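Local coordinates for protein N-acetylglucosamine 2-epimerase (Xylella fastidiosa, PDB 3GT5) that is an isomerase of the N-acylglucosamine 2-epimerase family that probably inverts the configuration at carbon 2 of N-acetylglucosamine or a related sugar, at residues A[83-88]-A[137-142]; A[94-99]-A[120-125]; A[241-246]-A[301-306]; A[279-284]-A[290-295]. One frame throughout, in Å; residues are numbered along the deposited sequence.

Contact 1 of 4, residues A[83-88]-A[137-142]; sequences YVRDVH and MDETWC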
loop_
_atom_site.group_PDB
_atom_site.type_symbol
_atom_site.label_atom_id
_atom_site.label_comp_id
_atom_site.label_asym_id
_atom_site.label_seq_id
_atom_site.Cartn_x
_atom_site.Cartn_y
_atom_site.Cartn_z
ATOM N N TYR A 83 14.952 -2.884 -13.749
ATOM C CA TYR A 83 14.494 -4.222 -13.478
ATOM C C TYR A 83 13.004 -4.428 -13.838
ATOM O O TYR A 83 12.646 -5.440 -14.436
ATOM C CB TYR A 83 14.719 -4.567 -12.019
ATOM C CG TYR A 83 14.700 -6.042 -11.737
ATOM C CD1 TYR A 83 15.738 -6.875 -12.171
ATOM C CD2 TYR A 83 13.657 -6.616 -11.047
ATOM C CE1 TYR A 83 15.740 -8.234 -11.882
ATOM C CE2 TYR A 83 13.638 -7.962 -10.760
ATOM C CZ TYR A 83 14.689 -8.776 -11.181
ATOM O OH TYR A 83 14.656 -10.113 -10.893
ATOM N N VAL A 84 12.163 -3.467 -13.471
ATOM C CA VAL A 84 10.722 -3.525 -13.793
ATOM C C VAL A 84 10.531 -3.572 -15.304
ATOM O O VAL A 84 9.801 -4.438 -15.823
ATOM C CB VAL A 84 9.924 -2.340 -13.135
ATOM C CG1 VAL A 84 8.440 -2.326 -13.613
ATOM C CG2 VAL A 84 9.937 -2.435 -11.619
ATOM N N ARG A 85 11.260 -2.721 -16.038
ATOM C CA ARG A 85 11.041 -2.659 -17.487
ATOM C C ARG A 85 11.751 -3.726 -18.331
ATOM O O ARG A 85 11.221 -4.117 -19.374
ATOM C CB ARG A 85 11.334 -1.251 -17.996
ATOM C CG ARG A 85 10.319 -0.266 -17.507
ATOM C CD ARG A 85 10.252 1.005 -18.256
ATOM N NE ARG A 85 9.877 0.894 -19.660
ATOM C CZ ARG A 85 8.642 0.755 -20.147
ATOM N NH1 ARG A 85 7.585 0.612 -19.349
ATOM N NH2 ARG A 85 8.454 0.729 -21.468
ATOM N N ASP A 86 12.909 -4.206 -17.874
ATOM C CA ASP A 86 13.738 -5.127 -18.648
ATOM C C ASP A 86 13.566 -6.574 -18.277
ATOM O O ASP A 86 13.822 -7.467 -19.126
ATOM C CB ASP A 86 15.199 -4.748 -18.498
ATOM C CG ASP A 86 15.478 -3.348 -19.014
ATOM O OD1 ASP A 86 14.601 -2.761 -19.714
ATOM O OD2 ASP A 86 16.571 -2.829 -18.721
ATOM N N VAL A 87 13.126 -6.834 -17.037
ATOM C CA VAL A 87 13.033 -8.202 -16.542
ATOM C C VAL A 87 11.587 -8.611 -16.269
ATOM O O VAL A 87 11.178 -9.672 -16.700
ATOM C CB VAL A 87 13.915 -8.427 -15.319
ATOM C CG1 VAL A 87 13.854 -9.865 -14.844
ATOM C CG2 VAL A 87 15.353 -8.007 -15.649
ATOM N N HIS A 88 10.803 -7.786 -15.570
ATOM C CA HIS A 88 9.386 -8.125 -15.317
ATOM C C HIS A 88 8.520 -8.002 -16.567
ATOM O O HIS A 88 7.679 -8.850 -16.818
ATOM C CB HIS A 88 8.749 -7.264 -14.208
ATOM C CG HIS A 88 9.145 -7.679 -12.829
ATOM N ND1 HIS A 88 8.523 -8.709 -12.157
ATOM C CD2 HIS A 88 10.125 -7.222 -12.010
ATOM C CE1 HIS A 88 9.074 -8.826 -10.954
ATOM N NE2 HIS A 88 10.032 -7.921 -10.834
ATOM N N MET A 137 3.792 5.734 -18.052
ATOM C CA MET A 137 2.492 5.929 -17.378
ATOM C C MET A 137 1.359 5.850 -18.398
ATOM O O MET A 137 0.335 5.186 -18.188
ATOM C CB MET A 137 2.428 7.256 -16.583
ATOM C CG MET A 137 3.463 7.413 -15.439
ATOM S SD MET A 137 3.852 9.073 -14.863
ATOM C CE MET A 137 2.262 9.544 -14.297
ATOM N N ASP A 138 1.529 6.547 -19.524
ATOM C CA ASP A 138 0.513 6.509 -20.559
ATOM C C ASP A 138 0.349 5.080 -21.124
ATOM O O ASP A 138 -0.774 4.619 -21.321
ATOM C CB ASP A 138 0.777 7.555 -21.657
ATOM C CG ASP A 138 -0.269 7.502 -22.751
ATOM O OD1 ASP A 138 -1.505 7.574 -22.464
ATOM O OD2 ASP A 138 0.160 7.288 -23.906
ATOM N N GLU A 139 1.446 4.353 -21.305
ATOM C CA GLU A 139 1.421 2.956 -21.798
ATOM C C GLU A 139 0.671 2.078 -20.813
ATOM O O GLU A 139 -0.112 1.221 -21.237
ATOM C CB GLU A 139 2.864 2.470 -21.955
ATOM C CG GLU A 139 3.207 0.977 -22.170
ATOM C CD GLU A 139 4.655 0.734 -21.743
ATOM O OE1 GLU A 139 4.892 0.384 -20.542
ATOM O OE2 GLU A 139 5.568 1.034 -22.562
ATOM N N THR A 140 0.886 2.321 -19.504
ATOM C CA THR A 140 0.218 1.516 -18.457
ATOM C C THR A 140 -1.280 1.863 -18.418
ATOM O O THR A 140 -2.114 0.968 -18.330
ATOM C CB THR A 140 0.877 1.753 -17.099
ATOM O OG1 THR A 140 2.282 1.498 -17.213
ATOM C CG2 THR A 140 0.260 0.835 -15.997
ATOM N N TRP A 141 -1.615 3.142 -18.522
ATOM C CA TRP A 141 -3.029 3.565 -18.622
ATOM C C TRP A 141 -3.710 2.829 -19.817
ATOM O O TRP A 141 -4.825 2.277 -19.698
ATOM C CB TRP A 141 -3.117 5.088 -18.798
ATOM C CG TRP A 141 -4.507 5.591 -19.075
ATOM C CD1 TRP A 141 -5.101 5.686 -20.310
ATOM C CD2 TRP A 141 -5.488 6.024 -18.136
ATOM N NE1 TRP A 141 -6.363 6.159 -20.185
ATOM C CE2 TRP A 141 -6.627 6.391 -18.868
ATOM C CE3 TRP A 141 -5.503 6.200 -16.737
ATOM C CZ2 TRP A 141 -7.783 6.872 -18.265
ATOM C CZ3 TRP A 141 -6.642 6.684 -16.151
ATOM C CH2 TRP A 141 -7.767 7.027 -16.908
ATOM N N CYS A 142 -3.053 2.844 -20.969
ATOM C CA CYS A 142 -3.633 2.219 -22.163
ATOM C C CYS A 142 -3.863 0.729 -21.977
ATOM O O CYS A 142 -4.928 0.229 -22.341
ATOM C CB CYS A 142 -2.796 2.488 -23.386
ATOM S SG CYS A 142 -2.959 4.182 -23.898
#

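Contact 2 of 4, residues A[94-99]-A[120-125]; sequences GGYAWT and LAYSCG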
loop_
_atom_site.group_PDB
_atom_site.type_symbol
_atom_site.label_atom_id
_atom_site.label_comp_id
_atom_site.label_asym_id
_atom_site.label_seq_id
_atom_site.Cartn_x
_atom_site.Cartn_y
_atom_site.Cartn_z
ATOM N N GLY A 94 2.807 -6.689 -23.038
ATOM C CA GLY A 94 2.684 -5.494 -22.201
ATOM C C GLY A 94 2.457 -5.852 -20.729
ATOM O O GLY A 94 2.503 -4.989 -19.879
ATOM N N GLY A 95 2.259 -7.129 -20.422
ATOM C CA GLY A 95 2.083 -7.563 -19.033
ATOM C C GLY A 95 3.405 -7.727 -18.294
ATOM O O GLY A 95 4.500 -7.670 -18.890
ATOM N N TYR A 96 3.303 -7.947 -16.980
ATOM C CA TYR A 96 4.459 -7.959 -16.094
ATOM C C TYR A 96 4.463 -9.235 -15.327
ATOM O O TYR A 96 3.440 -9.583 -14.753
ATOM C CB TYR A 96 4.404 -6.779 -15.100
ATOM C CG TYR A 96 4.626 -5.446 -15.739
ATOM C CD1 TYR A 96 5.890 -4.845 -15.713
ATOM C CD2 TYR A 96 3.573 -4.755 -16.362
ATOM C CE1 TYR A 96 6.103 -3.630 -16.302
ATOM C CE2 TYR A 96 3.763 -3.560 -16.949
ATOM C CZ TYR A 96 5.028 -2.968 -16.936
ATOM O OH TYR A 96 5.224 -1.754 -17.543
ATOM N N ALA A 97 5.609 -9.897 -15.253
ATOM C CA ALA A 97 5.735 -11.117 -14.464
ATOM C C ALA A 97 5.429 -10.810 -13.005
ATOM O O ALA A 97 6.003 -9.880 -12.441
ATOM C CB ALA A 97 7.135 -11.720 -14.607
ATOM N N TRP A 98 4.550 -11.615 -12.404
ATOM C CA TRP A 98 4.216 -11.522 -10.979
ATOM C C TRP A 98 5.382 -11.969 -10.089
ATOM O O TRP A 98 5.740 -11.298 -9.118
ATOM C CB TRP A 98 2.937 -12.354 -10.734
ATOM C CG TRP A 98 2.320 -12.273 -9.377
ATOM C CD1 TRP A 98 2.070 -13.321 -8.540
ATOM C CD2 TRP A 98 1.788 -11.106 -8.708
ATOM N NE1 TRP A 98 1.472 -12.901 -7.405
ATOM C CE2 TRP A 98 1.263 -11.546 -7.476
ATOM C CE3 TRP A 98 1.680 -9.737 -9.037
ATOM C CZ2 TRP A 98 0.667 -10.673 -6.564
ATOM C CZ3 TRP A 98 1.074 -8.873 -8.112
ATOM C CH2 TRP A 98 0.573 -9.343 -6.898
ATOM N N THR A 99 5.950 -13.142 -10.394
ATOM C CA THR A 99 7.135 -13.629 -9.695
ATOM C C THR A 99 8.177 -14.188 -10.693
ATOM O O THR A 99 7.852 -14.663 -11.803
ATOM C CB THR A 99 6.764 -14.714 -8.682
ATOM O OG1 THR A 99 6.109 -15.759 -9.383
ATOM C CG2 THR A 99 5.810 -14.220 -7.570
ATOM N N LEU A 120 2.364 3.218 -9.801
ATOM C CA LEU A 120 2.972 3.959 -8.722
ATOM C C LEU A 120 4.487 4.113 -8.932
ATOM O O LEU A 120 5.011 5.245 -8.759
ATOM C CB LEU A 120 2.696 3.261 -7.383
ATOM C CG LEU A 120 3.266 3.983 -6.158
ATOM C CD1 LEU A 120 2.575 5.350 -5.936
ATOM C CD2 LEU A 120 3.147 3.117 -4.880
ATOM N N ALA A 121 5.180 3.034 -9.316
ATOM C CA ALA A 121 6.637 3.107 -9.534
ATOM C C ALA A 121 6.943 4.116 -10.673
ATOM O O ALA A 121 7.889 4.926 -10.602
ATOM C CB ALA A 121 7.246 1.735 -9.849
ATOM N N TYR A 122 6.175 4.050 -11.750
ATOM C CA TYR A 122 6.429 4.975 -12.878
ATOM C C TYR A 122 6.127 6.428 -12.480
ATOM O O TYR A 122 6.853 7.352 -12.913
ATOM C CB TYR A 122 5.613 4.566 -14.113
ATOM C CG TYR A 122 6.023 3.261 -14.776
ATOM C CD1 TYR A 122 7.321 2.721 -14.655
ATOM C CD2 TYR A 122 5.123 2.568 -15.595
ATOM C CE1 TYR A 122 7.673 1.524 -15.250
ATOM C CE2 TYR A 122 5.504 1.385 -16.244
ATOM C CZ TYR A 122 6.782 0.877 -16.078
ATOM O OH TYR A 122 7.153 -0.301 -16.689
ATOM N N SER A 123 5.087 6.651 -11.666
ATOM C CA SER A 123 4.748 8.014 -11.199
ATOM C C SER A 123 5.893 8.558 -10.331
ATOM O O SER A 123 6.300 9.723 -10.477
ATOM C CB SER A 123 3.458 8.010 -10.388
ATOM O OG SER A 123 2.440 7.573 -11.222
ATOM N N CYS A 124 6.427 7.693 -9.474
ATOM C CA CYS A 124 7.628 8.042 -8.709
ATOM C C CYS A 124 8.811 8.392 -9.618
ATOM O O CYS A 124 9.522 9.388 -9.340
ATOM C CB CYS A 124 8.036 6.922 -7.765
ATOM S SG CYS A 124 6.916 6.748 -6.380
ATOM N N GLY A 125 9.025 7.616 -10.680
ATOM C CA GLY A 125 10.064 7.907 -11.662
ATOM C C GLY A 125 9.930 9.297 -12.269
ATOM O O GLY A 125 10.942 10.022 -12.404
#

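Contact 3 of 4, residues A[241-246]-A[301-306]; sequences RPWGFQ and TICDDD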
loop_
_atom_site.group_PDB
_atom_site.type_symbol
_atom_site.label_atom_id
_atom_site.label_comp_id
_atom_site.label_asym_id
_atom_site.label_seq_id
_atom_site.Cartn_x
_atom_site.Cartn_y
_atom_site.Cartn_z
ATOM N N ARG A 241 -5.441 -11.534 -0.322
ATOM C CA ARG A 241 -6.893 -11.750 -0.328
ATOM C C ARG A 241 -7.311 -12.495 0.953
ATOM O O ARG A 241 -7.871 -13.590 0.894
ATOM C CB ARG A 241 -7.324 -12.568 -1.558
ATOM C CG ARG A 241 -7.144 -11.819 -2.889
ATOM C CD ARG A 241 -7.682 -12.647 -4.035
ATOM N NE ARG A 241 -7.244 -12.104 -5.322
ATOM C CZ ARG A 241 -7.498 -12.658 -6.506
ATOM N NH1 ARG A 241 -8.222 -13.782 -6.628
ATOM N NH2 ARG A 241 -7.044 -12.050 -7.601
ATOM N N PRO A 242 -7.074 -11.855 2.120
ATOM C CA PRO A 242 -7.427 -12.472 3.394
ATOM C C PRO A 242 -8.940 -12.492 3.584
ATOM O O PRO A 242 -9.656 -11.760 2.909
ATOM C CB PRO A 242 -6.768 -11.532 4.420
ATOM C CG PRO A 242 -6.736 -10.222 3.783
ATOM C CD PRO A 242 -6.536 -10.499 2.293
ATOM N N TRP A 243 -9.436 -13.301 4.501
ATOM C CA TRP A 243 -10.872 -13.281 4.786
ATOM C C TRP A 243 -11.200 -12.306 5.920
ATOM O O TRP A 243 -10.480 -12.252 6.925
ATOM C CB TRP A 243 -11.392 -14.679 5.170
ATOM C CG TRP A 243 -12.918 -14.673 5.305
ATOM C CD1 TRP A 243 -13.824 -14.885 4.295
ATOM C CD2 TRP A 243 -13.701 -14.454 6.491
ATOM N NE1 TRP A 243 -15.108 -14.761 4.765
ATOM C CE2 TRP A 243 -15.066 -14.514 6.110
ATOM C CE3 TRP A 243 -13.386 -14.181 7.841
ATOM C CZ2 TRP A 243 -16.107 -14.353 7.028
ATOM C CZ3 TRP A 243 -14.429 -14.014 8.757
ATOM C CH2 TRP A 243 -15.765 -14.074 8.350
ATOM N N GLY A 244 -12.322 -11.596 5.803
ATOM C CA GLY A 244 -12.856 -10.755 6.890
ATOM C C GLY A 244 -12.717 -9.282 6.546
ATOM O O GLY A 244 -12.015 -8.944 5.563
ATOM N N PHE A 245 -13.379 -8.405 7.316
ATOM C CA PHE A 245 -13.139 -6.980 7.184
ATOM C C PHE A 245 -11.751 -6.680 7.666
ATOM O O PHE A 245 -11.333 -7.168 8.716
ATOM C CB PHE A 245 -14.140 -6.148 7.992
ATOM C CG PHE A 245 -15.499 -6.074 7.385
ATOM C CD1 PHE A 245 -15.718 -5.283 6.270
ATOM C CD2 PHE A 245 -16.578 -6.738 7.956
ATOM C CE1 PHE A 245 -16.951 -5.155 5.725
ATOM C CE2 PHE A 245 -17.864 -6.621 7.393
ATOM C CZ PHE A 245 -18.041 -5.840 6.273
ATOM N N GLN A 246 -11.032 -5.869 6.888
ATOM C CA GLN A 246 -9.663 -5.477 7.191
ATOM C C GLN A 246 -9.709 -4.034 7.692
ATOM O O GLN A 246 -9.871 -3.124 6.885
ATOM C CB GLN A 246 -8.845 -5.539 5.899
ATOM C CG GLN A 246 -8.548 -6.955 5.439
ATOM C CD GLN A 246 -7.236 -7.396 6.015
ATOM O OE1 GLN A 246 -6.226 -6.697 5.829
ATOM N NE2 GLN A 246 -7.216 -8.542 6.731
ATOM N N THR A 301 -16.974 -9.786 15.324
ATOM C CA THR A 301 -16.071 -10.576 16.135
ATOM C C THR A 301 -14.697 -10.626 15.489
ATOM O O THR A 301 -14.581 -10.895 14.281
ATOM C CB THR A 301 -16.576 -12.034 16.308
ATOM O OG1 THR A 301 -17.831 -12.011 16.973
ATOM C CG2 THR A 301 -15.587 -12.871 17.138
ATOM N N ILE A 302 -13.653 -10.385 16.280
ATOM C CA ILE A 302 -12.285 -10.481 15.759
ATOM C C ILE A 302 -12.014 -11.881 15.228
ATOM O O ILE A 302 -12.174 -12.892 15.951
ATOM C CB ILE A 302 -11.229 -10.059 16.825
ATOM C CG1 ILE A 302 -11.439 -8.612 17.247
ATOM C CG2 ILE A 302 -9.795 -10.317 16.303
ATOM C CD1 ILE A 302 -11.281 -7.631 16.169
ATOM N N CYS A 303 -11.591 -11.984 13.968
ATOM C CA CYS A 303 -11.311 -13.283 13.382
ATOM C C CYS A 303 -9.816 -13.532 13.210
ATOM O O CYS A 303 -9.399 -14.663 12.974
ATOM C CB CYS A 303 -12.055 -13.460 12.055
ATOM S SG CYS A 303 -11.703 -12.160 10.853
ATOM N N ASP A 304 -9.004 -12.475 13.343
ATOM C CA ASP A 304 -7.565 -12.603 13.320
ATOM C C ASP A 304 -7.032 -11.482 14.209
ATOM O O ASP A 304 -7.166 -10.287 13.898
ATOM C CB ASP A 304 -7.039 -12.570 11.850
ATOM C CG ASP A 304 -5.566 -12.896 11.729
ATOM O OD1 ASP A 304 -4.829 -12.770 12.732
ATOM O OD2 ASP A 304 -5.127 -13.277 10.611
ATOM N N ASP A 305 -6.467 -11.879 15.348
ATOM C CA ASP A 305 -5.958 -10.915 16.284
ATOM C C ASP A 305 -4.463 -10.626 16.146
ATOM O O ASP A 305 -3.961 -9.898 16.985
ATOM C CB ASP A 305 -6.306 -11.273 17.725
ATOM C CG ASP A 305 -5.585 -12.486 18.235
ATOM O OD1 ASP A 305 -5.103 -13.318 17.450
ATOM O OD2 ASP A 305 -5.506 -12.596 19.483
ATOM N N ASP A 306 -3.792 -11.173 15.120
ATOM C CA ASP A 306 -2.415 -10.780 14.801
ATOM C C ASP A 306 -2.360 -9.249 14.556
ATOM O O ASP A 306 -3.338 -8.629 14.087
ATOM C CB ASP A 306 -1.859 -11.544 13.593
ATOM C CG ASP A 306 -1.543 -13.027 13.885
ATOM O OD1 ASP A 306 -1.426 -13.405 15.074
ATOM O OD2 ASP A 306 -1.464 -13.779 12.915
#

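Contact 4 of 4, residues A[279-284]-A[290-295]; sequences VAVARS and GGLCYG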
loop_
_atom_site.group_PDB
_atom_site.type_symbol
_atom_site.label_atom_id
_atom_site.label_comp_id
_atom_site.label_asym_id
_atom_site.label_seq_id
_atom_site.Cartn_x
_atom_site.Cartn_y
_atom_site.Cartn_z
ATOM N N VAL A 279 -15.419 3.610 12.822
ATOM C CA VAL A 279 -15.903 2.248 12.987
ATOM C C VAL A 279 -14.778 1.231 13.011
ATOM O O VAL A 279 -14.756 0.349 13.897
ATOM C CB VAL A 279 -16.918 1.873 11.884
ATOM C CG1 VAL A 279 -17.242 0.376 11.936
ATOM C CG2 VAL A 279 -18.151 2.732 12.044
ATOM N N ALA A 280 -13.828 1.351 12.084
ATOM C CA ALA A 280 -12.703 0.401 11.997
ATOM C C ALA A 280 -11.879 0.343 13.278
ATOM O O ALA A 280 -11.543 -0.751 13.763
ATOM C CB ALA A 280 -11.787 0.731 10.778
ATOM N N VAL A 281 -11.526 1.489 13.840
ATOM C CA VAL A 281 -10.675 1.467 15.038
ATOM C C VAL A 281 -11.500 1.037 16.270
ATOM O O VAL A 281 -10.940 0.363 17.140
ATOM C CB VAL A 281 -9.874 2.805 15.271
ATOM C CG1 VAL A 281 -9.030 3.073 14.047
ATOM C CG2 VAL A 281 -10.821 4.006 15.577
ATOM N N ALA A 282 -12.793 1.371 16.325
ATOM C CA ALA A 282 -13.669 0.918 17.439
ATOM C C ALA A 282 -13.730 -0.602 17.483
ATOM O O ALA A 282 -13.652 -1.247 18.552
ATOM C CB ALA A 282 -15.104 1.507 17.308
ATOM N N ARG A 283 -13.927 -1.188 16.328
ATOM C CA ARG A 283 -14.025 -2.629 16.232
ATOM C C ARG A 283 -12.726 -3.361 16.434
ATOM O O ARG A 283 -12.765 -4.526 16.855
ATOM C CB ARG A 283 -14.565 -3.048 14.878
ATOM C CG ARG A 283 -15.934 -2.530 14.576
ATOM C CD ARG A 283 -17.077 -3.576 14.702
ATOM N NE ARG A 283 -18.284 -2.897 14.224
ATOM C CZ ARG A 283 -18.876 -3.010 13.018
ATOM N NH1 ARG A 283 -18.511 -3.896 12.086
ATOM N NH2 ARG A 283 -19.922 -2.238 12.764
ATOM N N SER A 284 -11.579 -2.740 16.116
ATOM C CA SER A 284 -10.315 -3.528 16.043
ATOM C C SER A 284 -9.215 -3.163 17.043
ATOM O O SER A 284 -8.279 -3.913 17.143
ATOM C CB SER A 284 -9.720 -3.473 14.625
ATOM O OG SER A 284 -9.339 -2.135 14.341
ATOM N N GLY A 290 -2.956 -3.399 23.353
ATOM C CA GLY A 290 -2.542 -2.371 22.373
ATOM C C GLY A 290 -2.576 -2.897 20.948
ATOM O O GLY A 290 -2.423 -4.097 20.702
ATOM N N GLY A 291 -2.796 -1.980 19.993
ATOM C CA GLY A 291 -2.601 -2.303 18.566
ATOM C C GLY A 291 -3.929 -2.640 17.898
ATOM O O GLY A 291 -4.852 -3.088 18.547
ATOM N N LEU A 292 -3.999 -2.426 16.587
ATOM C CA LEU A 292 -5.180 -2.795 15.825
ATOM C C LEU A 292 -5.046 -4.239 15.328
ATOM O O LEU A 292 -4.044 -4.617 14.674
ATOM C CB LEU A 292 -5.340 -1.859 14.626
ATOM C CG LEU A 292 -5.610 -0.398 14.907
ATOM C CD1 LEU A 292 -5.471 0.383 13.589
ATOM C CD2 LEU A 292 -6.988 -0.231 15.490
ATOM N N CYS A 293 -6.074 -5.050 15.633
ATOM C CA CYS A 293 -6.155 -6.431 15.138
ATOM C C CYS A 293 -6.338 -6.486 13.616
ATOM O O CYS A 293 -6.761 -5.494 13.006
ATOM C CB CYS A 293 -7.326 -7.160 15.810
ATOM S SG CYS A 293 -7.063 -7.369 17.587
ATOM N N TYR A 294 -5.996 -7.617 13.022
ATOM C CA TYR A 294 -5.942 -7.755 11.558
ATOM C C TYR A 294 -7.326 -7.791 10.890
ATOM O O TYR A 294 -7.502 -7.208 9.811
ATOM C CB TYR A 294 -5.206 -9.007 11.185
ATOM C CG TYR A 294 -4.792 -9.150 9.745
ATOM C CD1 TYR A 294 -4.119 -8.129 9.068
ATOM C CD2 TYR A 294 -4.983 -10.351 9.086
ATOM C CE1 TYR A 294 -3.665 -8.319 7.760
ATOM C CE2 TYR A 294 -4.571 -10.537 7.777
ATOM C CZ TYR A 294 -3.915 -9.517 7.123
ATOM O OH TYR A 294 -3.467 -9.755 5.847
ATOM N N GLY A 295 -8.284 -8.477 11.518
ATOM C CA GLY A 295 -9.539 -8.803 10.835
ATOM C C GLY A 295 -10.704 -9.011 11.775
ATOM O O GLY A 295 -10.526 -9.470 12.915
#

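Contact 1 of 4, residues A[83-88]-A[137-142]
R85 and E139 are joined by a two-pronged salt bridge that accounts for every atomic contact between 83-88 and 137-142. The nearest CA atoms, those of R85 and T140, are 11.6 Å apart, so the helices meet here through long side chains and not through their backbones. From CB, the R85 chain starts with CG beside the backbone N, then bends about CG-CD (chi3 62°), which swings the guanidinium toward E139. The stem from CB to NE meets nothing of 137-142 within 4.2 Å, so the grip is left to the end of the chain. There CZ lies 3.8 Å from E139 OE1 and makes no bond itself; the two terminal nitrogens do the gripping. NH1 gives E139 OE1 a bond of 3.0 Å that is almost perfectly straight. NH2 gives E139 OE2 a second, 3.1 Å long and slightly more bent, with an N-H...O angle of 163°. Both oxygens use their syn lone pairs, and the guanidinium and carboxylate planes are 20° apart, nearly coplanar. This end-on match restricts rotation of both groups. E139 arrives from the opposite direction on a chain extended beyond CG. Y122 OH, bonded to NH1, and W136, in a cation-pi contact, are further partners that hold the guanidinium in position. The pair lies toward the surface of what is, in this family, an (alpha/alpha)6 barrel. It bridges helices 71-88 and 133-147, with Y96 of the loop before strand 99-101 touching both partners and helix 112-127 alongside.

Contact 2 of 4, residues A[94-99]-A[120-125]
Y122 OH is gripped by two groups, Y96 OH at 2.6 Å and the guanidinium NH1 of R85. Its phenol comes from helix 112-127, one of the helices of the (alpha/alpha)6 barrel characteristic of this family, whereas Y96 belongs to the loop that runs from helix 71-88 to strand 99-101. The short O-O separation identifies a hydrogen bond between the two hydroxyls, either of which could be the donor. The rings come from opposite directions and do not stack: each hydroxyl oxygen lies near the plane of the other ring, at its edge, and the closest ring carbons, Y96 CZ and Y122 CZ, are 4.3 Å apart. Both phenols reach across a wide backbone gap, since the nearest CA atoms, of Y96 and A121, are 13.0 Å apart. Y122 leaves its helix with CG anti to the carbonyl carbon (chi1 -68°), which directs the ring toward the loop.

Both tyrosines are buried, so the mutual bond gives each hydroxyl a polar partner inside the protein. V84 touches both rings, and W136 meets the Y122 ring with inclined planes. Just beyond Y96, W98 and T99 both face D107 in a classic beta bulge where the loop enters the sheet. At the bond itself, the CZ-OH...OH angles are about 118° at Y96 and 115° at Y122, close to the bend expected at a phenolic oxygen.

Contact 3 of 4, residues A[241-246]-A[301-306]
G244 and C303 bring the two backbones to 7.1 Å between their CA atoms, and no backbone hydrogen bond crosses the gap. The C303 side belongs to a classic beta bulge, in which C303 and D304 both face G295; the chain turns a corner there, along strand 302-308. The G244 side is the loop leading to helix 247-263, with G244 itself extended at a positive phi of 110°.

C303 makes the contact with its sulfur. SG lies between its own backbone N and carbonyl carbon, and from there reaches W243 CZ3 at 3.9 Å. It is 5.0 Å from the centroid of the six-membered ring and 74° off the ring normal, an oblique sulfur-aromatic contact. C303 CB lies alongside, 4.1 Å from W243 CZ3. G244 CA lies next to the ring, 4.4 Å from C303 SG. The indole nitrogen of W243 is engaged elsewhere, with W229 O. Between 241-246 and 301-306 there is thus packing and no hydrogen bond; the loop is tied to the sheet through the backbone of F245, which bonds F296.

The same D304 also opens an Asx turn: D306 N donates to D304 OD1 over 3.1 Å, with the carboxylate oxygen met nearly head-on.

Contact 4 of 4, residues A[279-284]-A[290-295]
S284, L292 and C293 bury the most surface here, and S284, the last residue of helix 269-284, engages the other two. Its carbonyl oxygen receives the backbone N-H of C293 at 2.9 Å, with an N-H...O angle of 173° and the donor tilted about 33° from the carbonyl plane. The same S284 O also has L292 CA beside it at 3.5 Å, in a CA-H...O contact, and C293 CB at 3.6 Å. L292 and C293 thus both lie against this oxygen.

The hydroxyl of S284 turns back on its own helix. With OG lying between the backbone N and carbonyl carbon (chi1 65°), it donates to A280 O over 2.7 Å. The backbone bonds from S284 N to A280 O and V281 O are both weak. L292 CD2 rests against the hydroxyl, 3.2 Å from S284 OG, and the same methyl also packs on V281, 4.1 Å from CG1. Beyond the two segments, L292 packs on V311 and S315 of helix 309-326, while its backbone N is held by Q312 OE1.

The contact is a tight helix-to-strand return, with five residues between the segments and strand 295-296 beginning at its last residue. Its chemistry implies that the carbonyl oxygen and hydroxyl of buried S284 are both satisfied locally: the carbonyl by the incoming chain, and the hydroxyl by the preceding turn.

The contacts form two pairs on opposite sides of the chain's centre. Contacts 1 and 2 have centres 5 Å apart and share a network: R85 NH1 lies 2.8 Å from Y122 OH, which places E139, R85, Y122 and Y96 in one polar chain, and H88 ND1 lies 2.8 Å from A97 O. Contacts 3 and 4, centres 10 Å apart, are tied by the short sheet, with C303 N 2.9 Å from G295 O. In each pair one contact is nested within the loop closed by the other. Between pairs the centres are 29 to 36 Å apart, although nearest atoms of contacts 2 and 3 come within about 8 Å. None of the four can be assigned to the active site on this evidence.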